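Local coordinates for protein SSD1 (Saccharomyces cerevisiae S288C, PDB 7AM1), which binds the 5' and 3' untranslated regions of mRNAs and represses translation, as a non-enzymatic pseudonuclease of the RNase II family implicated in control of the G1 phase, at residues P9-P17 with H208-I216; K35-S43 with I52-R60. One frame throughout, in Å; residues are numbered along the deposited sequence.

In the fold
From the N terminus, residues 9-17 lead into helix 15-22, and strand 26-32 then opens a five-stranded sheet. Its next two strands form the hairpin of contact 2, which closes a short loop of eight residues. The chain goes on through strand 68-73 and helix 175-186, with unmodelled gaps, before strand 206-214 returns and meets residues 9-17 in contact 1. Contact 2 is therefore nested inside the long loop that contact 1 closes. The centres lie about 17 Å apart, and Val209 N sits 2.7 Å from Asp59 O, a probable hydrogen bond. Together they tie the N-terminal segment, the hairpin and the returning strand into one small β domain, consistent with the first cold-shock domain of RNase II relatives.

Contact 1 (P9-P17 with H208-I216); sequences PYLPQANIP and HVVAVLDRI
Tyr10 lays one face of its ring over the backbone of the returning strand, with Val212 N 4.2 Å above the ring plane, over its centre. The same ring brings CD1 to 3.6 Å from Ala211 CA, and Val210 O lies at its edge. CG sits anti to the carbonyl carbon (chi1 -65°), which sends the ring across the strand and takes OH past Val212 CG2 at 3.6 Å. That hydroxyl is hydrogen-bonded to Asn61 O, and Arg62 makes a cation-pi contact with the ring.

One residue on, Leu11 N donates to Val210 O at 2.9 Å, almost in line with the carbonyl, while Leu11 CD1 runs alongside Val210 CG2 at 3.9 Å. Gln13 bends at chi2 (-71°), and this swings its amide back so that NE2 reaches Val212 O at 3.1 Å, 31° out of the carbonyl plane. Deeper in, Ile16 CG2 meets Leu213 CD2 at 3.8 Å as the two side chains cross.

The strand carries two classic β bulges, Val210-Ala211 opposite Ala70 and Leu213-Asp214 opposite Leu68, in its pairing with strand 68-73 of the same sheet. Two of its carbonyls, Val210 O and Val212 O, accept from the N-terminal segment. No charged pair joins the two segments, so the contact probably depends on two directed N-H donors and close apolar fit rather than on salt bridges.

Contact 2 (K35-S43 with I52-R60); sequences KNRSDAWVS and IYICGSKDR
Tyr53 works in two directions on one face of the hairpin. Its hydroxyl donates to Asp39 OD2 at 2.8 Å, meeting the carboxylate from above its plane, and its CB lies over the six-membered ring of Trp41, 4.1 Å from the centroid. The two aromatic planes are inclined at 48°. With CG anti to the backbone N (chi1 179°), the phenol runs along the neighbouring strand from Trp41 toward Asp39 and touches both. A leucine at Tyr53 would probably leave Asp39 OD2 without its hydroxyl donor and the carboxylate freer to turn. The other carboxylate oxygen, Asp39 OD1, takes a weak hydrogen bond from Gly56 N.

Beneath these side chains, strands 39-43 and 52-55 form an antiparallel β hairpin, the second and third strands of a sheet consistent with the OB fold of a cold-shock domain. Ala40-Ile54 and Val42-Ile52 are its hydrogen-bonded pairs, with Ile54 N to Ala40 O at 2.7 Å; Trp41-Tyr53 is the non-hydrogen-bonded pair between them. On the face of Ala40, Val42, Ile52 and Ile54, Val42 CG2 packs on Ile54 CG1 at 3.8 Å, and Val42 also touches Val69 and Val71 of strand 68-73.

Farther out, Arg60 bends at chi3 (-52°) and brings NE to 3.9 Å from Ala40 CB. Its NH2 points at Arg37 O, modelled as a hydrogen bond of 2.5 Å, so short that its exact length is doubtful. That carbonyl belongs to a type I turn from Asn36 to Asp39, closed by Asp39 N to Asn36 O and steadied by Ser38 OG, which donates to Asn36 OD1 at 2.7 Å.

Contact 1 (P9-P17 with H208-I216)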
# COMPACT_ATOMS: atom_id res chain seq x y z
N PRO A 9 13.05 21.75 24.96
CA PRO A 9 13.16 20.44 25.61
C PRO A 9 11.78 19.83 25.84
O PRO A 9 10.80 20.54 26.05
CB PRO A 9 13.88 20.74 26.92
CG PRO A 9 13.61 22.19 27.19
CD PRO A 9 13.55 22.83 25.83
N TYR A 10 11.73 18.50 25.80
CA TYR A 10 10.47 17.80 25.98
C TYR A 10 9.97 17.91 27.42
O TYR A 10 10.75 18.00 28.38
CB TYR A 10 10.63 16.31 25.64
CG TYR A 10 10.94 16.01 24.19
CD1 TYR A 10 10.27 16.65 23.16
CD2 TYR A 10 11.90 15.06 23.87
CE1 TYR A 10 10.56 16.35 21.84
CE2 TYR A 10 12.19 14.76 22.55
CZ TYR A 10 11.52 15.41 21.54
OH TYR A 10 11.81 15.10 20.23
N LEU A 11 8.65 17.91 27.56
CA LEU A 11 8.04 17.82 28.88
C LEU A 11 8.34 16.46 29.51
O LEU A 11 8.39 15.45 28.80
CB LEU A 11 6.52 18.00 28.78
CG LEU A 11 5.95 19.40 28.54
CD1 LEU A 11 4.43 19.32 28.47
CD2 LEU A 11 6.39 20.37 29.62
N PRO A 12 8.53 16.40 30.82
CA PRO A 12 8.69 15.09 31.47
C PRO A 12 7.47 14.21 31.23
O PRO A 12 6.34 14.69 31.19
CB PRO A 12 8.85 15.44 32.95
CG PRO A 12 9.37 16.83 32.96
CD PRO A 12 8.73 17.51 31.78
N GLN A 13 7.72 12.91 31.06
CA GLN A 13 6.63 11.97 30.80
C GLN A 13 5.57 12.04 31.89
O GLN A 13 4.37 11.99 31.60
CB GLN A 13 7.19 10.55 30.70
CG GLN A 13 8.20 10.33 29.57
CD GLN A 13 7.56 10.36 28.19
OE1 GLN A 13 6.41 9.99 28.02
NE2 GLN A 13 8.33 10.80 27.20
N ALA A 14 5.99 12.18 33.15
CA ALA A 14 5.05 12.11 34.27
C ALA A 14 3.90 13.09 34.13
O ALA A 14 2.77 12.79 34.53
CB ALA A 14 5.80 12.36 35.58
N ASN A 15 4.15 14.27 33.56
CA ASN A 15 3.14 15.32 33.50
C ASN A 15 2.07 15.07 32.43
O ASN A 15 0.96 15.60 32.56
CB ASN A 15 3.80 16.67 33.23
N ILE A 16 2.37 14.28 31.41
CA ILE A 16 1.51 14.21 30.23
C ILE A 16 0.19 13.52 30.53
O ILE A 16 -0.87 14.02 30.11
CB ILE A 16 2.23 13.52 29.05
CG1 ILE A 16 3.20 14.49 28.36
CG2 ILE A 16 1.22 12.99 28.04
CD1 ILE A 16 4.54 14.58 29.02
N PRO A 17 0.18 12.37 31.21
CA PRO A 17 -1.11 11.69 31.46
C PRO A 17 -2.17 12.62 32.02
O PRO A 17 -3.29 12.68 31.49
CB PRO A 17 -0.73 10.57 32.44
CG PRO A 17 0.69 10.28 32.14
CD PRO A 17 1.31 11.60 31.77
N HIS A 208 2.24 22.24 18.27
CA HIS A 208 3.66 21.91 18.29
C HIS A 208 3.88 20.74 19.22
O HIS A 208 3.12 20.52 20.17
CB HIS A 208 4.52 23.12 18.71
CG HIS A 208 4.34 23.54 20.13
ND1 HIS A 208 5.40 23.74 20.99
CD2 HIS A 208 3.23 23.83 20.84
CE1 HIS A 208 4.95 24.12 22.17
NE2 HIS A 208 3.63 24.18 22.11
N VAL A 209 4.93 19.98 18.94
CA VAL A 209 5.22 18.75 19.66
C VAL A 209 5.95 19.10 20.96
O VAL A 209 6.98 19.78 20.93
CB VAL A 209 6.06 17.79 18.79
CG1 VAL A 209 6.54 16.60 19.60
CG2 VAL A 209 5.24 17.33 17.58
N VAL A 210 5.41 18.65 22.09
CA VAL A 210 6.02 18.92 23.39
C VAL A 210 6.65 17.68 24.00
O VAL A 210 7.35 17.80 25.02
CB VAL A 210 5.01 19.54 24.38
CG1 VAL A 210 4.48 20.86 23.82
CG2 VAL A 210 3.87 18.58 24.68
N ALA A 211 6.43 16.50 23.43
CA ALA A 211 7.05 15.29 23.94
C ALA A 211 6.82 14.17 22.94
O ALA A 211 5.84 14.18 22.19
CB ALA A 211 6.48 14.90 25.31
N VAL A 212 7.74 13.21 22.92
CA VAL A 212 7.56 11.97 22.19
C VAL A 212 7.08 10.92 23.18
O VAL A 212 7.79 10.60 24.15
CB VAL A 212 8.86 11.52 21.49
CG1 VAL A 212 8.64 10.15 20.82
CG2 VAL A 212 9.32 12.56 20.47
N LEU A 213 5.88 10.39 22.96
CA LEU A 213 5.31 9.44 23.89
C LEU A 213 5.75 8.01 23.59
O LEU A 213 5.98 7.23 24.52
CB LEU A 213 3.78 9.54 23.88
CG LEU A 213 3.22 10.94 24.17
CD1 LEU A 213 1.71 10.96 24.05
CD2 LEU A 213 3.65 11.43 25.56
N ASP A 214 5.87 7.65 22.31
CA ASP A 214 6.28 6.30 21.97
C ASP A 214 6.90 6.29 20.58
O ASP A 214 6.53 7.07 19.71
CB ASP A 214 5.10 5.33 22.05
CG ASP A 214 5.53 3.90 22.31
OD1 ASP A 214 6.74 3.65 22.52
OD2 ASP A 214 4.65 3.01 22.34
N ARG A 215 7.87 5.38 20.40
CA ARG A 215 8.54 5.18 19.13
C ARG A 215 8.95 3.72 19.05
O ARG A 215 9.54 3.19 20.01
CB ARG A 215 9.77 6.09 19.00
CG ARG A 215 10.64 5.80 17.80
CD ARG A 215 11.83 6.77 17.74
NE ARG A 215 11.41 8.17 17.70
CZ ARG A 215 12.20 9.20 17.99
NH1 ARG A 215 13.46 9.00 18.36
NH2 ARG A 215 11.73 10.44 17.92
N ILE A 216 8.63 3.05 17.95
CA ILE A 216 9.10 1.68 17.76
C ILE A 216 10.63 1.76 17.75
O ILE A 216 11.20 2.48 16.91
CB ILE A 216 8.56 1.07 16.46
CG1 ILE A 216 7.03 1.11 16.44
CG2 ILE A 216 9.06 -0.36 16.32
CD1 ILE A 216 6.35 0.21 17.45

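Contact 2 (K35-S43 with I52-R60)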
# COMPACT_ATOMS: atom_id res chain seq x y z
N LYS A 35 5.82 15.46 0.31
CA LYS A 35 6.02 16.52 -0.67
C LYS A 35 6.69 17.73 -0.04
O LYS A 35 7.76 18.17 -0.49
CB LYS A 35 4.67 16.92 -1.30
CG LYS A 35 4.38 16.23 -2.63
CD LYS A 35 5.39 16.64 -3.69
CE LYS A 35 5.06 16.06 -5.06
NZ LYS A 35 4.17 16.96 -5.85
N ASN A 36 6.09 18.30 1.00
CA ASN A 36 6.65 19.45 1.71
C ASN A 36 7.11 18.95 3.08
O ASN A 36 6.35 18.97 4.05
CB ASN A 36 5.64 20.59 1.82
CG ASN A 36 6.19 21.80 2.54
OD1 ASN A 36 7.41 21.95 2.69
ND2 ASN A 36 5.31 22.68 2.98
N ARG A 37 8.37 18.52 3.14
CA ARG A 37 8.90 17.86 4.33
C ARG A 37 9.05 18.80 5.52
O ARG A 37 9.30 18.32 6.63
CB ARG A 37 10.25 17.23 3.99
CG ARG A 37 10.20 16.27 2.82
CD ARG A 37 11.53 16.22 2.10
NE ARG A 37 11.43 15.64 0.77
CZ ARG A 37 12.43 15.59 -0.11
NH1 ARG A 37 13.61 16.09 0.22
NH2 ARG A 37 12.25 15.05 -1.30
N SER A 38 8.93 20.11 5.32
CA SER A 38 9.01 21.05 6.43
C SER A 38 7.76 21.02 7.30
O SER A 38 7.78 21.56 8.41
CB SER A 38 9.24 22.47 5.92
OG SER A 38 8.14 22.92 5.14
N ASP A 39 6.68 20.42 6.82
CA ASP A 39 5.43 20.36 7.56
C ASP A 39 5.08 18.92 7.91
O ASP A 39 5.64 17.97 7.36
CB ASP A 39 4.29 21.00 6.74
CG ASP A 39 4.56 22.45 6.41
OD1 ASP A 39 5.36 23.08 7.12
OD2 ASP A 39 3.96 22.95 5.43
N ALA A 40 4.14 18.78 8.83
CA ALA A 40 3.72 17.48 9.31
C ALA A 40 2.31 17.61 9.87
O ALA A 40 1.85 18.71 10.19
CB ALA A 40 4.67 16.93 10.37
N TRP A 41 1.64 16.47 9.98
CA TRP A 41 0.32 16.39 10.59
C TRP A 41 0.35 15.38 11.72
O TRP A 41 1.12 14.41 11.69
CB TRP A 41 -0.73 16.00 9.54
CG TRP A 41 -0.82 17.01 8.44
CD1 TRP A 41 -0.04 17.06 7.32
CD2 TRP A 41 -1.73 18.12 8.34
NE1 TRP A 41 -0.40 18.13 6.54
CE2 TRP A 41 -1.44 18.79 7.14
CE3 TRP A 41 -2.76 18.60 9.16
CZ2 TRP A 41 -2.14 19.93 6.74
CZ3 TRP A 41 -3.45 19.72 8.75
CH2 TRP A 41 -3.14 20.37 7.55
N VAL A 42 -0.49 15.61 12.72
CA VAL A 42 -0.67 14.65 13.81
C VAL A 42 -2.13 14.24 13.79
O VAL A 42 -3.03 15.07 14.00
CB VAL A 42 -0.27 15.24 15.16
CG1 VAL A 42 -0.64 14.29 16.29
CG2 VAL A 42 1.23 15.53 15.18
N SER A 43 -2.38 12.96 13.52
CA SER A 43 -3.73 12.43 13.47
C SER A 43 -4.17 11.98 14.85
O SER A 43 -3.43 11.26 15.54
CB SER A 43 -3.82 11.27 12.48
OG SER A 43 -2.86 10.27 12.79
N ILE A 52 -3.88 17.67 13.36
CA ILE A 52 -3.22 18.88 13.86
C ILE A 52 -2.05 19.21 12.96
O ILE A 52 -1.16 18.38 12.74
CB ILE A 52 -2.78 18.71 15.32
CG1 ILE A 52 -4.00 18.47 16.21
CG2 ILE A 52 -2.01 19.94 15.78
CD1 ILE A 52 -3.72 17.63 17.44
N TYR A 53 -2.04 20.43 12.43
CA TYR A 53 -0.98 20.89 11.55
C TYR A 53 0.26 21.26 12.37
O TYR A 53 0.15 21.95 13.39
CB TYR A 53 -1.47 22.09 10.74
CG TYR A 53 -0.45 22.69 9.80
CD1 TYR A 53 0.16 21.92 8.82
CD2 TYR A 53 -0.12 24.03 9.88
CE1 TYR A 53 1.08 22.46 7.96
CE2 TYR A 53 0.81 24.59 9.01
CZ TYR A 53 1.40 23.80 8.06
OH TYR A 53 2.32 24.34 7.19
N ILE A 54 1.42 20.79 11.92
CA ILE A 54 2.70 21.07 12.58
C ILE A 54 3.56 21.82 11.57
O ILE A 54 4.05 21.23 10.60
CB ILE A 54 3.40 19.79 13.06
CG1 ILE A 54 2.44 18.90 13.85
CG2 ILE A 54 4.63 20.14 13.89
CD1 ILE A 54 1.94 19.52 15.14
N CYS A 55 3.78 23.11 11.82
CA CYS A 55 4.43 23.99 10.86
C CYS A 55 5.92 24.09 11.17
O CYS A 55 6.30 24.55 12.25
CB CYS A 55 3.79 25.38 10.89
SG CYS A 55 4.45 26.52 9.66
N GLY A 56 6.76 23.67 10.22
CA GLY A 56 8.19 23.87 10.32
C GLY A 56 8.87 22.86 11.22
O GLY A 56 8.24 22.05 11.91
N SER A 57 10.20 22.94 11.25
CA SER A 57 10.99 21.99 12.02
C SER A 57 10.88 22.25 13.51
O SER A 57 10.81 21.31 14.31
CB SER A 57 12.46 22.05 11.59
OG SER A 57 12.62 21.67 10.24
N LYS A 58 10.86 23.53 13.91
CA LYS A 58 10.86 23.86 15.33
C LYS A 58 9.67 23.22 16.04
O LYS A 58 9.83 22.57 17.08
CB LYS A 58 10.83 25.37 15.53
CG LYS A 58 10.75 25.81 17.00
CD LYS A 58 10.69 27.32 17.15
N ASP A 59 8.46 23.40 15.50
CA ASP A 59 7.26 22.88 16.14
C ASP A 59 7.19 21.36 16.08
O ASP A 59 6.51 20.76 16.92
CB ASP A 59 6.02 23.50 15.51
CG ASP A 59 5.87 24.98 15.86
OD1 ASP A 59 6.59 25.45 16.76
OD2 ASP A 59 5.04 25.67 15.23
N ARG A 60 7.85 20.73 15.11
CA ARG A 60 7.93 19.27 15.09
C ARG A 60 8.83 18.75 16.19
O ARG A 60 8.69 17.61 16.63
CB ARG A 60 8.44 18.79 13.73
CG ARG A 60 8.25 17.29 13.52
CD ARG A 60 8.86 16.84 12.22
NE ARG A 60 8.38 17.65 11.11
CZ ARG A 60 8.75 17.49 9.85
NH1 ARG A 60 9.61 16.53 9.53
NH2 ARG A 60 8.26 18.28 8.91